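Long-range contacts in purine nucleoside phosphorylase YlmD (Geobacillus stearothermophilus, PDB 6T1B), which catalyses the phosphorolysis of adenosine, inosine and S-methyl-5'-thioadenosine, also deaminates adenosine, and binds a catalytic and a probably structural zinc ion: residues A[11-16]-A[64-69]; A[113-118]-A[268-273]; A[127-132]-A[174-179]; A[148-153]-A[193-198]; A[184-189]-A[212-217]. One frame throughout, in Å; residues are numbered along the deposited sequence.

In the fold
The contacts run from one flank of the chain to the other. Contacts 1 and 2 meet the sheet that holds strands 13-16 and 264-269, and touch through Arg271 NH2, which lies 2.7 Å from Leu67 O in a probable hydrogen bond. Contact 1 also reaches contact 3, where Cys16 SG packs 3.7 Å from Ala175 CB. Contact 3 is the central one and the nearest of the first three to the chemistry: the Val127 side chain is about 8 Å from a bound zinc ion, and that of Pro128 about 9 Å from inosine. Beyond it, contacts 4 and 5 join where Leu195 CD1 meets Leu217 CD1 at 3.8 Å. Contact 5 carries Cys184, a ligand of the second zinc ion.

Contact 1: A[11-16]-A[64-69]; sequences RGWLRC and AEWLAF
Trp13, on strand 13-16 of a mixed six-stranded sheet, meets Trp66 and Leu67 where helix 53-67 runs out, a helix end packed beside a sheet. The helix closes in a Schellman motif: Ala68 takes positive phi, and Phe69 N bonds back to Ala64 O. Gly12, just before the strand, is the centre of an inverse gamma turn.

No hydrogen bond crosses between 11-16 and 64-69; the grip is aromatic and apolar. Trp66 carries most of the contact. With CG anti to its carbonyl carbon (chi1 -64°), the indole is carried to the turn at Gly12, whose N lies 3.4 Å from Trp66 CH2. Over the same face sits Arg11 CB, 3.6 Å from the centroid of the six-membered ring of Trp66, a CH-pi contact; the guanidinium leads away and stands almost perpendicular to the indole. The two tryptophans are nearly parallel, with planes at 15°, but slid so far apart that they barely overlap, and their closest atoms are Trp13 CD1 and Trp66 CE3 at 3.7 Å. An alanine in place of Trp66 is likely to leave Arg11 CB and the Gly12 turn without the flat surface they rest on and to open a gap beside Trp13. The other CH-pi contact is made by Leu67 CD2, over a face of Trp13 and 3.8 Å from the centroid of its six-membered ring.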
# COMPACT_ATOMS: atom_id res chain seq x y z
N ARG A 11 17.60 -1.04 9.15
CA ARG A 11 17.68 -2.10 8.16
C ARG A 11 16.83 -1.72 6.95
O ARG A 11 16.53 -0.53 6.75
CB ARG A 11 17.29 -3.44 8.78
CG ARG A 11 18.34 -3.97 9.81
CD ARG A 11 19.69 -4.22 9.15
NE ARG A 11 20.73 -4.70 10.08
CZ ARG A 11 21.61 -3.93 10.71
NH1 ARG A 11 21.60 -2.61 10.56
NH2 ARG A 11 22.51 -4.49 11.51
N GLY A 12 16.44 -2.71 6.14
CA GLY A 12 15.82 -2.46 4.86
C GLY A 12 14.33 -2.13 4.94
O GLY A 12 13.51 -2.81 4.30
N TRP A 13 13.98 -1.09 5.71
CA TRP A 13 12.61 -0.61 5.75
C TRP A 13 12.52 0.85 6.16
O TRP A 13 13.43 1.42 6.79
CB TRP A 13 11.69 -1.47 6.63
CG TRP A 13 11.98 -1.51 8.08
CD1 TRP A 13 13.04 -2.11 8.69
CD2 TRP A 13 11.16 -0.98 9.13
NE1 TRP A 13 12.95 -1.98 10.05
CE2 TRP A 13 11.80 -1.28 10.35
CE3 TRP A 13 9.96 -0.27 9.16
CZ2 TRP A 13 11.29 -0.90 11.58
CZ3 TRP A 13 9.45 0.11 10.39
CH2 TRP A 13 10.11 -0.21 11.57
N LEU A 14 11.39 1.44 5.77
CA LEU A 14 11.05 2.82 6.08
C LEU A 14 9.84 2.83 7.00
O LEU A 14 8.84 2.18 6.71
CB LEU A 14 10.68 3.60 4.81
CG LEU A 14 11.65 3.52 3.62
CD1 LEU A 14 11.11 4.34 2.44
CD2 LEU A 14 13.04 3.94 3.98
N ARG A 15 9.96 3.52 8.12
CA ARG A 15 8.87 3.59 9.07
C ARG A 15 7.94 4.74 8.70
O ARG A 15 8.39 5.81 8.27
CB ARG A 15 9.44 3.82 10.47
CG ARG A 15 8.42 3.95 11.60
CD ARG A 15 9.16 4.15 12.94
NE ARG A 15 9.45 2.89 13.64
CZ ARG A 15 10.51 2.67 14.42
NH1 ARG A 15 11.43 3.61 14.61
NH2 ARG A 15 10.66 1.49 15.01
N CYS A 16 6.64 4.53 8.88
CA CYS A 16 5.69 5.62 8.67
C CYS A 16 5.72 6.50 9.90
O CYS A 16 5.28 6.08 10.98
CB CYS A 16 4.29 5.08 8.43
SG CYS A 16 3.09 6.45 8.27
N ALA A 64 10.08 -10.04 9.60
CA ALA A 64 9.45 -10.42 10.86
C ALA A 64 10.42 -10.27 12.03
O ALA A 64 10.03 -9.84 13.11
CB ALA A 64 8.89 -11.85 10.79
N GLU A 65 11.69 -10.61 11.82
CA GLU A 65 12.72 -10.44 12.84
C GLU A 65 12.96 -8.96 13.12
O GLU A 65 12.99 -8.53 14.28
CB GLU A 65 13.99 -11.15 12.35
CG GLU A 65 15.29 -10.86 13.09
CD GLU A 65 16.51 -11.32 12.28
OE1 GLU A 65 16.37 -12.26 11.46
OE2 GLU A 65 17.61 -10.73 12.43
N TRP A 66 13.10 -8.15 12.07
CA TRP A 66 13.31 -6.72 12.27
C TRP A 66 12.16 -6.08 13.04
O TRP A 66 12.38 -5.21 13.89
CB TRP A 66 13.45 -6.02 10.92
CG TRP A 66 14.62 -6.41 10.09
CD1 TRP A 66 15.77 -7.05 10.50
CD2 TRP A 66 14.76 -6.16 8.69
NE1 TRP A 66 16.61 -7.21 9.42
CE2 TRP A 66 16.02 -6.67 8.31
CE3 TRP A 66 13.96 -5.54 7.74
CZ2 TRP A 66 16.47 -6.60 6.99
CZ3 TRP A 66 14.41 -5.47 6.43
CH2 TRP A 66 15.68 -5.99 6.07
N LEU A 67 10.94 -6.50 12.76
CA LEU A 67 9.76 -5.90 13.36
C LEU A 67 9.37 -6.56 14.68
O LEU A 67 8.46 -6.06 15.36
CB LEU A 67 8.58 -6.02 12.42
CG LEU A 67 8.67 -5.35 11.05
CD1 LEU A 67 7.38 -5.55 10.28
CD2 LEU A 67 8.99 -3.86 11.20
N ALA A 68 9.98 -7.68 15.03
CA ALA A 68 9.51 -8.49 16.14
C ALA A 68 8.02 -8.76 16.02
O ALA A 68 7.25 -8.57 16.95
CB ALA A 68 9.85 -7.83 17.48
N PHE A 69 7.61 -9.20 14.83
CA PHE A 69 6.20 -9.41 14.48
C PHE A 69 6.17 -10.68 13.64
O PHE A 69 6.35 -10.63 12.41
CB PHE A 69 5.62 -8.20 13.75
CG PHE A 69 4.18 -7.94 14.06
CD1 PHE A 69 3.77 -6.71 14.56
CD2 PHE A 69 3.23 -8.93 13.87
CE1 PHE A 69 2.43 -6.47 14.85
CE2 PHE A 69 1.89 -8.69 14.16
CZ PHE A 69 1.49 -7.46 14.62

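Contact 2: A[113-118]-A[268-273]; sequences DEAGVL and IGRREE
The Arg270 guanidinium has Ala115 CB over one face and the carbonyl of Asp113 at its edge, near its plane. Across the face, Ala115 CB is 4.1 Å from Arg270 NH1; at the edge, Asp113 O is 3.2 Å from Arg270 NH2. A bend at chi3 (-60°) folds the arginine back along the loop to reach both. Arg270 NE donates a hydrogen bond to a water 2.9 Å away, which also lies within hydrogen-bonding distance of Glu114 O.

A direct, almost straight hydrogen bond joins the segments: Gly116 N donates to Arg270 O at 2.7 Å. A second water sits beside this bond. It accepts from Arg270 N and lies close to Glu114 O and Val117 O, the latter just 2.6 Å from this water, and so probably bridges the loop and 268-273. Gly116 adopts positive phi, and a side chain there would run into Glu272 OE1, which lies 3.8 Å from Gly116 CA. The carboxylate of Glu272 is itself held by a salt bridge from OE2 to Lys90.

At the buried end Leu118 CD1 rests 3.7 Å from Gly269 N, on a backbone bare of side chain at Gly269. Here the loop hands over to strand 118-123, the antiparallel neighbour of strand 264-269 in the six-stranded mixed sheet: the contact is the loop leading into an antiparallel strand pair, with water between the two chain segments just beyond it.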
# COMPACT_ATOMS: atom_id res chain seq x y z
N ASP A 113 -9.57 -4.50 13.40
CA ASP A 113 -9.63 -3.78 14.66
C ASP A 113 -8.99 -4.56 15.80
O ASP A 113 -9.10 -4.17 16.96
CB ASP A 113 -11.06 -3.33 14.99
CG ASP A 113 -12.00 -4.47 15.26
OD1 ASP A 113 -11.56 -5.63 15.23
OD2 ASP A 113 -13.20 -4.21 15.52
N GLU A 114 -8.23 -5.61 15.49
CA GLU A 114 -7.58 -6.43 16.49
C GLU A 114 -6.08 -6.17 16.49
O GLU A 114 -5.50 -5.87 15.45
CB GLU A 114 -7.84 -7.92 16.24
CG GLU A 114 -9.32 -8.26 16.24
CD GLU A 114 -9.62 -9.74 16.15
OE1 GLU A 114 -10.83 -10.06 16.14
OE2 GLU A 114 -8.69 -10.57 16.10
N ALA A 115 -5.47 -6.28 17.67
CA ALA A 115 -4.01 -6.29 17.75
C ALA A 115 -3.46 -7.67 17.41
O ALA A 115 -4.18 -8.68 17.42
CB ALA A 115 -3.54 -5.86 19.14
N GLY A 116 -2.16 -7.72 17.14
CA GLY A 116 -1.53 -9.00 16.86
C GLY A 116 -1.72 -9.50 15.45
O GLY A 116 -1.43 -10.67 15.18
N VAL A 117 -2.13 -8.65 14.52
CA VAL A 117 -2.44 -9.02 13.15
C VAL A 117 -1.72 -8.02 12.25
O VAL A 117 -2.05 -6.83 12.27
CB VAL A 117 -3.96 -8.97 12.89
CG1 VAL A 117 -4.27 -9.26 11.45
CG2 VAL A 117 -4.66 -9.93 13.82
N LEU A 118 -0.76 -8.49 11.47
CA LEU A 118 0.00 -7.61 10.59
C LEU A 118 -0.57 -7.69 9.19
O LEU A 118 -0.41 -8.70 8.51
CB LEU A 118 1.49 -7.95 10.59
CG LEU A 118 2.36 -6.86 9.96
CD1 LEU A 118 2.50 -5.64 10.85
CD2 LEU A 118 3.73 -7.39 9.54
N ILE A 268 1.00 -2.87 8.17
CA ILE A 268 0.49 -2.14 9.34
C ILE A 268 -0.17 -3.12 10.30
O ILE A 268 -0.92 -4.01 9.89
CB ILE A 268 -0.44 -0.99 8.92
CG1 ILE A 268 -0.84 -0.11 10.11
CG2 ILE A 268 -1.71 -1.50 8.22
CD1 ILE A 268 -1.51 1.21 9.72
N GLY A 269 0.07 -2.90 11.59
CA GLY A 269 -0.53 -3.72 12.63
C GLY A 269 -0.28 -3.08 13.98
O GLY A 269 0.50 -2.13 14.09
N ARG A 270 -0.95 -3.61 14.99
CA ARG A 270 -0.74 -3.17 16.36
C ARG A 270 -0.22 -4.34 17.18
O ARG A 270 -0.67 -5.47 17.02
CB ARG A 270 -2.03 -2.62 16.94
CG ARG A 270 -2.42 -1.33 16.26
CD ARG A 270 -3.59 -0.65 16.91
NE ARG A 270 -4.79 -1.48 16.90
CZ ARG A 270 -5.31 -2.06 17.98
NH1 ARG A 270 -4.73 -1.91 19.17
NH2 ARG A 270 -6.41 -2.80 17.89
N ARG A 271 0.73 -4.04 18.06
CA ARG A 271 1.31 -5.08 18.90
C ARG A 271 0.34 -5.47 20.01
O ARG A 271 -0.35 -4.63 20.59
CB ARG A 271 2.60 -4.57 19.54
CG ARG A 271 3.67 -4.20 18.55
CD ARG A 271 5.01 -3.98 19.28
NE ARG A 271 6.01 -3.53 18.33
CZ ARG A 271 6.65 -4.32 17.48
NH1 ARG A 271 6.44 -5.63 17.50
NH2 ARG A 271 7.54 -3.81 16.64
N GLU A 272 0.33 -6.77 20.32
CA GLU A 272 -0.41 -7.35 21.43
C GLU A 272 0.54 -7.41 22.63
O GLU A 272 1.62 -8.01 22.53
CB GLU A 272 -0.82 -8.76 21.03
CG GLU A 272 -2.20 -9.20 21.44
CD GLU A 272 -2.61 -10.47 20.73
OE1 GLU A 272 -1.75 -11.08 20.05
OE2 GLU A 272 -3.79 -10.86 20.82
N GLU A 273 0.14 -6.80 23.75
CA GLU A 273 0.98 -6.78 24.94
C GLU A 273 0.95 -8.13 25.68
O GLU A 273 1.97 -8.60 26.20
CB GLU A 273 0.55 -5.68 25.92
CG GLU A 273 0.36 -4.28 25.32
CD GLU A 273 1.49 -3.84 24.40
OE1 GLU A 273 1.23 -3.02 23.50
OE2 GLU A 273 2.63 -4.32 24.58
O HOH W 1 -2.91 -5.66 14.48
O HOH W 2 -5.78 -3.02 14.64

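Contact 3: A[127-132]-A[174-179]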
# COMPACT_ATOMS: atom_id res chain seq x y z
N VAL A 127 0.04 2.53 -5.47
CA VAL A 127 -0.04 3.35 -4.27
C VAL A 127 -0.40 2.53 -3.04
O VAL A 127 -1.47 1.90 -3.00
CB VAL A 127 -1.05 4.50 -4.44
CG1 VAL A 127 -1.06 5.36 -3.19
CG2 VAL A 127 -0.73 5.30 -5.68
N PRO A 128 0.46 2.51 -2.01
CA PRO A 128 0.06 1.90 -0.72
C PRO A 128 -0.66 2.94 0.12
O PRO A 128 -0.12 4.02 0.39
CB PRO A 128 1.40 1.47 -0.10
CG PRO A 128 2.41 2.42 -0.65
CD PRO A 128 1.85 3.01 -1.95
N ILE A 129 -1.88 2.64 0.54
CA ILE A 129 -2.68 3.58 1.31
C ILE A 129 -2.88 2.97 2.69
O ILE A 129 -3.51 1.91 2.83
CB ILE A 129 -4.03 3.89 0.63
CG1 ILE A 129 -3.87 4.28 -0.83
CG2 ILE A 129 -4.68 5.04 1.41
CD1 ILE A 129 -5.19 4.49 -1.52
N TYR A 130 -2.30 3.61 3.71
CA TYR A 130 -2.38 3.16 5.08
C TYR A 130 -3.45 3.97 5.81
O TYR A 130 -3.48 5.20 5.71
CB TYR A 130 -1.04 3.42 5.80
CG TYR A 130 0.22 2.80 5.19
CD1 TYR A 130 0.77 3.31 4.02
CD2 TYR A 130 0.89 1.76 5.83
CE1 TYR A 130 1.94 2.78 3.48
CE2 TYR A 130 2.04 1.23 5.31
CZ TYR A 130 2.56 1.74 4.12
OH TYR A 130 3.74 1.23 3.59
N PHE A 131 -4.28 3.28 6.61
CA PHE A 131 -5.37 3.90 7.33
C PHE A 131 -5.24 3.59 8.82
O PHE A 131 -4.89 2.45 9.19
CB PHE A 131 -6.71 3.33 6.87
CG PHE A 131 -7.05 3.56 5.43
CD1 PHE A 131 -6.51 2.78 4.43
CD2 PHE A 131 -7.98 4.51 5.07
CE1 PHE A 131 -6.90 2.98 3.11
CE2 PHE A 131 -8.34 4.72 3.77
CZ PHE A 131 -7.81 3.95 2.79
N VAL A 132 -5.58 4.55 9.66
CA VAL A 132 -5.63 4.29 11.08
C VAL A 132 -6.75 5.13 11.67
O VAL A 132 -6.96 6.29 11.28
CB VAL A 132 -4.28 4.57 11.77
CG1 VAL A 132 -3.88 6.02 11.70
CG2 VAL A 132 -4.28 4.04 13.21
N VAL A 174 -4.68 9.00 7.31
CA VAL A 174 -4.19 8.25 6.16
C VAL A 174 -2.76 8.63 5.86
O VAL A 174 -2.41 9.82 5.92
CB VAL A 174 -5.07 8.51 4.91
CG1 VAL A 174 -4.40 7.89 3.70
CG2 VAL A 174 -6.49 7.98 5.13
N ALA A 175 -1.93 7.65 5.52
CA ALA A 175 -0.63 7.92 4.93
C ALA A 175 -0.63 7.29 3.55
O ALA A 175 -0.98 6.12 3.40
CB ALA A 175 0.50 7.36 5.77
N ILE A 176 -0.27 8.07 2.54
CA ILE A 176 -0.10 7.58 1.17
C ILE A 176 1.40 7.40 0.99
O ILE A 176 2.16 8.37 1.15
CB ILE A 176 -0.71 8.56 0.17
CG1 ILE A 176 -2.23 8.54 0.30
CG2 ILE A 176 -0.28 8.24 -1.25
CD1 ILE A 176 -2.91 9.68 -0.39
N GLY A 177 1.83 6.18 0.74
CA GLY A 177 3.23 5.84 0.77
C GLY A 177 3.93 5.99 -0.57
O GLY A 177 3.34 6.45 -1.55
N PRO A 178 5.20 5.61 -0.60
CA PRO A 178 5.99 5.68 -1.84
C PRO A 178 5.33 4.92 -2.98
O PRO A 178 4.86 3.79 -2.80
CB PRO A 178 7.32 5.05 -1.43
CG PRO A 178 7.43 5.32 0.03
CD PRO A 178 6.02 5.16 0.54
N ALA A 179 5.36 5.52 -4.16
CA ALA A 179 4.68 5.00 -5.33
C ALA A 179 5.26 5.71 -6.54
O ALA A 179 6.06 6.63 -6.41
CB ALA A 179 3.17 5.21 -5.23
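Pro128 packs tightly against the backbone at Pro178: Pro128 CD is 3.2 Å from Pro178 O, and Pro128 CG also rests near Gly177 CA. Close by, Val127 CG1 packs 3.6 Å from Ile176 CG2, because chi1 of Val127 (-177°) sets that methyl anti to the backbone N. On the face of the sheet that carries Ile129, Phe131 and Ile176, Val174 slots between its neighbours, with CG1 against Ile129 CG2 and CG2 against Phe131 CD2. A side chain at Gly177 would collide with the Pro128 ring.

A looser pair lies on the face of Tyr130 and Ala175, whose CB atoms are 4.2 Å apart. The Tyr130 ring presents its edge to Ala175 O, and its hydroxyl bonds to Gly27 O. There is no solvent side; every residue that touches is buried.

Strands 127-133 and 173-176 are antiparallel neighbours in a six-stranded mixed sheet. Ala175 and Tyr130 form a hydrogen-bonded pair, each N 2.9 Å from the other's O. Beyond the strand end, Gly177 N still donates to Pro128 O at 2.9 Å. A serine in place of Pro128 would probably leave Pro178 O and Gly177 CA without the ring that packs on them, opening a gap beside the 177-179 backbone.

With the crossing backbone N-H groups each answered by a carbonyl and apolar side chains on both faces, this buried pairing starts right after Cys126, a ligand of the catalytic zinc ion.

Contact 4: A[148-153]-A[193-198]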
# COMPACT_ATOMS: atom_id res chain seq x y z
N GLY A 148 -7.59 0.01 -9.39
CA GLY A 148 -8.20 0.10 -8.07
C GLY A 148 -8.62 1.52 -7.73
O GLY A 148 -9.64 1.73 -7.08
N THR A 149 -7.84 2.50 -8.19
CA THR A 149 -8.22 3.90 -8.01
C THR A 149 -9.48 4.21 -8.81
O THR A 149 -10.40 4.87 -8.30
CB THR A 149 -7.06 4.80 -8.43
OG1 THR A 149 -5.89 4.48 -7.65
CG2 THR A 149 -7.37 6.26 -8.17
N ALA A 150 -9.56 3.72 -10.04
CA ALA A 150 -10.77 3.92 -10.85
C ALA A 150 -11.97 3.25 -10.19
O ALA A 150 -13.11 3.72 -10.36
CB ALA A 150 -10.55 3.37 -12.26
N GLY A 151 -11.74 2.17 -9.45
CA GLY A 151 -12.75 1.46 -8.70
C GLY A 151 -13.09 2.07 -7.37
O GLY A 151 -14.02 1.60 -6.70
N GLY A 152 -12.37 3.12 -6.97
CA GLY A 152 -12.68 3.80 -5.73
C GLY A 152 -12.26 3.07 -4.47
O GLY A 152 -12.92 3.20 -3.44
N ILE A 153 -11.14 2.34 -4.50
CA ILE A 153 -10.78 1.54 -3.33
C ILE A 153 -10.56 2.41 -2.10
O ILE A 153 -10.91 2.02 -0.98
CB ILE A 153 -9.59 0.62 -3.64
CG1 ILE A 153 -9.47 -0.43 -2.55
CG2 ILE A 153 -8.30 1.39 -3.83
CD1 ILE A 153 -8.44 -1.50 -2.79
N ASP A 193 -9.66 8.61 -18.52
CA ASP A 193 -11.12 8.58 -18.66
C ASP A 193 -11.77 7.70 -17.59
O ASP A 193 -12.87 8.01 -17.13
CB ASP A 193 -11.51 8.08 -20.06
CG ASP A 193 -11.24 9.10 -21.14
OD1 ASP A 193 -11.10 10.30 -20.81
OD2 ASP A 193 -11.19 8.72 -22.32
N SER A 194 -11.11 6.61 -17.21
CA SER A 194 -11.66 5.76 -16.16
C SER A 194 -11.57 6.43 -14.79
O SER A 194 -12.34 6.08 -13.89
CB SER A 194 -10.92 4.42 -16.12
OG SER A 194 -9.64 4.57 -15.51
N LEU A 195 -10.63 7.36 -14.62
CA LEU A 195 -10.48 8.05 -13.35
C LEU A 195 -11.38 9.26 -13.22
O LEU A 195 -11.78 9.59 -12.09
CB LEU A 195 -9.03 8.50 -13.15
CG LEU A 195 -7.99 7.38 -13.07
CD1 LEU A 195 -6.58 7.94 -13.07
CD2 LEU A 195 -8.20 6.53 -11.82
N ARG A 196 -11.72 9.93 -14.32
CA ARG A 196 -12.51 11.15 -14.22
C ARG A 196 -13.79 10.96 -13.41
O ARG A 196 -14.09 11.84 -12.58
CB ARG A 196 -12.83 11.73 -15.61
CG ARG A 196 -11.74 12.63 -16.14
CD ARG A 196 -12.28 13.77 -17.01
NE ARG A 196 -11.21 14.29 -17.86
CZ ARG A 196 -10.69 13.62 -18.88
NH1 ARG A 196 -11.16 12.42 -19.18
NH2 ARG A 196 -9.71 14.14 -19.59
N PRO A 197 -14.54 9.87 -13.57
CA PRO A 197 -15.81 9.75 -12.83
C PRO A 197 -15.66 9.66 -11.33
O PRO A 197 -16.66 9.81 -10.62
CB PRO A 197 -16.42 8.46 -13.40
CG PRO A 197 -15.76 8.25 -14.72
CD PRO A 197 -14.37 8.80 -14.57
N THR A 198 -14.47 9.39 -10.82
CA THR A 198 -14.28 9.16 -9.39
C THR A 198 -13.95 10.44 -8.63
O THR A 198 -13.82 10.39 -7.39
CB THR A 198 -13.16 8.14 -9.16
OG1 THR A 198 -11.89 8.76 -9.41
CG2 THR A 198 -13.31 6.93 -10.07
O HOH W 3 -14.45 4.39 -13.10
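Ala150 and Thr149, in the last turn of helix 146-150, take the apolar contact from Leu195, whose CD2 is the methyl that reaches across. It lies 3.8 Å from Thr149 CG2 and 4.0 Å from Ala150 CB.

Other van der Waals contacts set carbon against polar atoms. The same Leu195 CD2 is 3.6 Å from Ala150 N, and Thr198 CG2 approaches Ala150 O to 3.2 Å. The Ala150 methyl also meets Ser194, with CB 3.6 Å from Ser194 OG, while that hydroxyl is engaged with Val191 O.

Two helix ends thus meet here, those of 146-150 and 189-195, the first closing in a Schellman motif at Gly152. That residue takes positive phi, its N bonded to Thr149 O, and Ile153 N reaches Gly148 O. Gly152 is also the N-cap of helix 153-163.

The polar link across is a single water, which donates to Ala150 O and, at 2.8 Å, to Ser194 O.

Within 193-198, Leu195 O is gripped twice by Thr198: the backbone N, and OG1 at 2.8 Å, meeting a lone pair in the carbonyl plane. With OG1 between backbone N and carbonyl carbon (chi1 74°), CG2 is left to face the other helix. Thr149 OG1 is satisfied by Gly145 O and Asn223.

Contact 5: A[184-189]-A[212-217]; sequences CYTVDD and PGQYAL
Asp189 and Tyr215 are joined by a short hydrogen bond: Tyr215 OH donates to Asp189 OD1 at 2.5 Å, meeting the carboxylate on its syn side and 21° out of its plane. The carboxylate comes in at the edge of the phenol, its plane turned 70° from the ring. The other oxygen, OD2, accepts a hydrogen bond from a water that also donates to Gly213 O, 2.7 Å away, and accepts from Asp189 N. The phenol and this water therefore hold both carboxylate oxygens.

Strands 186-187 and 214-217 pair antiparallel in a small three-stranded sheet. Val187 and Tyr215 form the hydrogen-bonded pair, each backbone N 2.8 Å from the other's O. Tyr185 O continues the pattern by accepting from Leu217 N at 3.0 Å, almost straight.

Asp188 turns elsewhere: its OD1 caps helix 189-195 by accepting from Val191 N. Leu217 supplies the apolar fill, its CD2 lying 3.8 Å from Tyr185 CE2 and 4.0 Å from Val187 CG2. At the start of the segment Cys184 SG, with Cys183, Cys243 and Cys246, binds the second zinc ion, probably a structural one.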
# COMPACT_ATOMS: atom_id res chain seq x y z
N CYS A 184 7.36 9.87 -13.79
CA CYS A 184 7.70 8.63 -14.47
C CYS A 184 6.51 7.83 -14.99
O CYS A 184 6.74 6.82 -15.66
CB CYS A 184 8.47 7.70 -13.50
SG CYS A 184 10.01 8.38 -12.81
N TYR A 185 5.28 8.20 -14.68
CA TYR A 185 4.11 7.39 -15.02
C TYR A 185 3.28 8.14 -16.05
O TYR A 185 2.59 9.11 -15.72
CB TYR A 185 3.28 7.11 -13.77
CG TYR A 185 2.20 6.06 -13.93
CD1 TYR A 185 2.29 5.05 -14.88
CD2 TYR A 185 1.08 6.07 -13.10
CE1 TYR A 185 1.29 4.08 -14.99
CE2 TYR A 185 0.09 5.12 -13.20
CZ TYR A 185 0.20 4.13 -14.15
OH TYR A 185 -0.80 3.19 -14.26
N THR A 186 3.34 7.68 -17.30
CA THR A 186 2.58 8.27 -18.40
C THR A 186 1.54 7.26 -18.86
O THR A 186 1.87 6.09 -19.10
CB THR A 186 3.51 8.63 -19.56
OG1 THR A 186 4.44 9.64 -19.12
CG2 THR A 186 2.71 9.18 -20.74
N VAL A 187 0.30 7.72 -18.99
CA VAL A 187 -0.84 6.87 -19.34
C VAL A 187 -1.59 7.52 -20.50
O VAL A 187 -1.30 8.65 -20.92
CB VAL A 187 -1.77 6.61 -18.16
CG1 VAL A 187 -0.98 6.02 -17.00
CG2 VAL A 187 -2.49 7.90 -17.74
N ASP A 188 -2.59 6.80 -21.01
CA ASP A 188 -3.37 7.22 -22.16
C ASP A 188 -4.78 7.65 -21.76
O ASP A 188 -5.16 7.64 -20.59
CB ASP A 188 -3.40 6.11 -23.23
CG ASP A 188 -3.96 4.80 -22.70
OD1 ASP A 188 -4.66 4.80 -21.67
OD2 ASP A 188 -3.69 3.75 -23.32
N ASP A 189 -5.56 8.07 -22.76
CA ASP A 189 -6.92 8.56 -22.49
C ASP A 189 -7.76 7.51 -21.78
O ASP A 189 -8.63 7.86 -20.97
CB ASP A 189 -7.60 8.95 -23.79
CG ASP A 189 -7.06 10.23 -24.35
OD1 ASP A 189 -7.17 11.26 -23.65
OD2 ASP A 189 -6.52 10.21 -25.47
N PRO A 212 0.06 14.99 -27.00
CA PRO A 212 -1.31 14.61 -27.34
C PRO A 212 -1.63 13.18 -26.96
O PRO A 212 -0.96 12.24 -27.39
CB PRO A 212 -1.38 14.84 -28.85
CG PRO A 212 -0.36 15.92 -29.10
CD PRO A 212 0.78 15.57 -28.15
N GLY A 213 -2.65 13.00 -26.11
CA GLY A 213 -3.10 11.69 -25.71
C GLY A 213 -2.25 11.00 -24.67
O GLY A 213 -2.51 9.83 -24.36
N GLN A 214 -1.25 11.68 -24.12
CA GLN A 214 -0.37 11.12 -23.11
C GLN A 214 -0.41 12.00 -21.87
O GLN A 214 -0.25 13.23 -21.99
CB GLN A 214 1.06 11.05 -23.64
CG GLN A 214 1.23 10.08 -24.78
CD GLN A 214 1.11 8.64 -24.32
OE1 GLN A 214 0.06 8.00 -24.49
NE2 GLN A 214 2.16 8.13 -23.70
N TYR A 215 -0.60 11.38 -20.71
CA TYR A 215 -0.81 12.10 -19.46
C TYR A 215 0.15 11.62 -18.40
O TYR A 215 0.25 10.42 -18.13
CB TYR A 215 -2.24 11.90 -18.97
CG TYR A 215 -3.26 12.30 -19.99
CD1 TYR A 215 -3.71 11.38 -20.93
CD2 TYR A 215 -3.75 13.60 -20.05
CE1 TYR A 215 -4.63 11.74 -21.89
CE2 TYR A 215 -4.68 13.96 -21.01
CZ TYR A 215 -5.11 13.02 -21.92
OH TYR A 215 -6.03 13.39 -22.88
N ALA A 216 0.87 12.57 -17.80
CA ALA A 216 1.62 12.30 -16.59
C ALA A 216 0.65 12.22 -15.42
O ALA A 216 -0.01 13.23 -15.10
CB ALA A 216 2.63 13.42 -16.36
N LEU A 217 0.54 11.06 -14.81
CA LEU A 217 -0.52 10.78 -13.84
C LEU A 217 0.05 10.69 -12.44
O LEU A 217 1.06 10.02 -12.22
CB LEU A 217 -1.21 9.47 -14.20
CG LEU A 217 -2.22 8.91 -13.21
CD1 LEU A 217 -3.34 9.89 -12.99
CD2 LEU A 217 -2.76 7.61 -13.73
O HOH W 4 -4.45 8.36 -25.59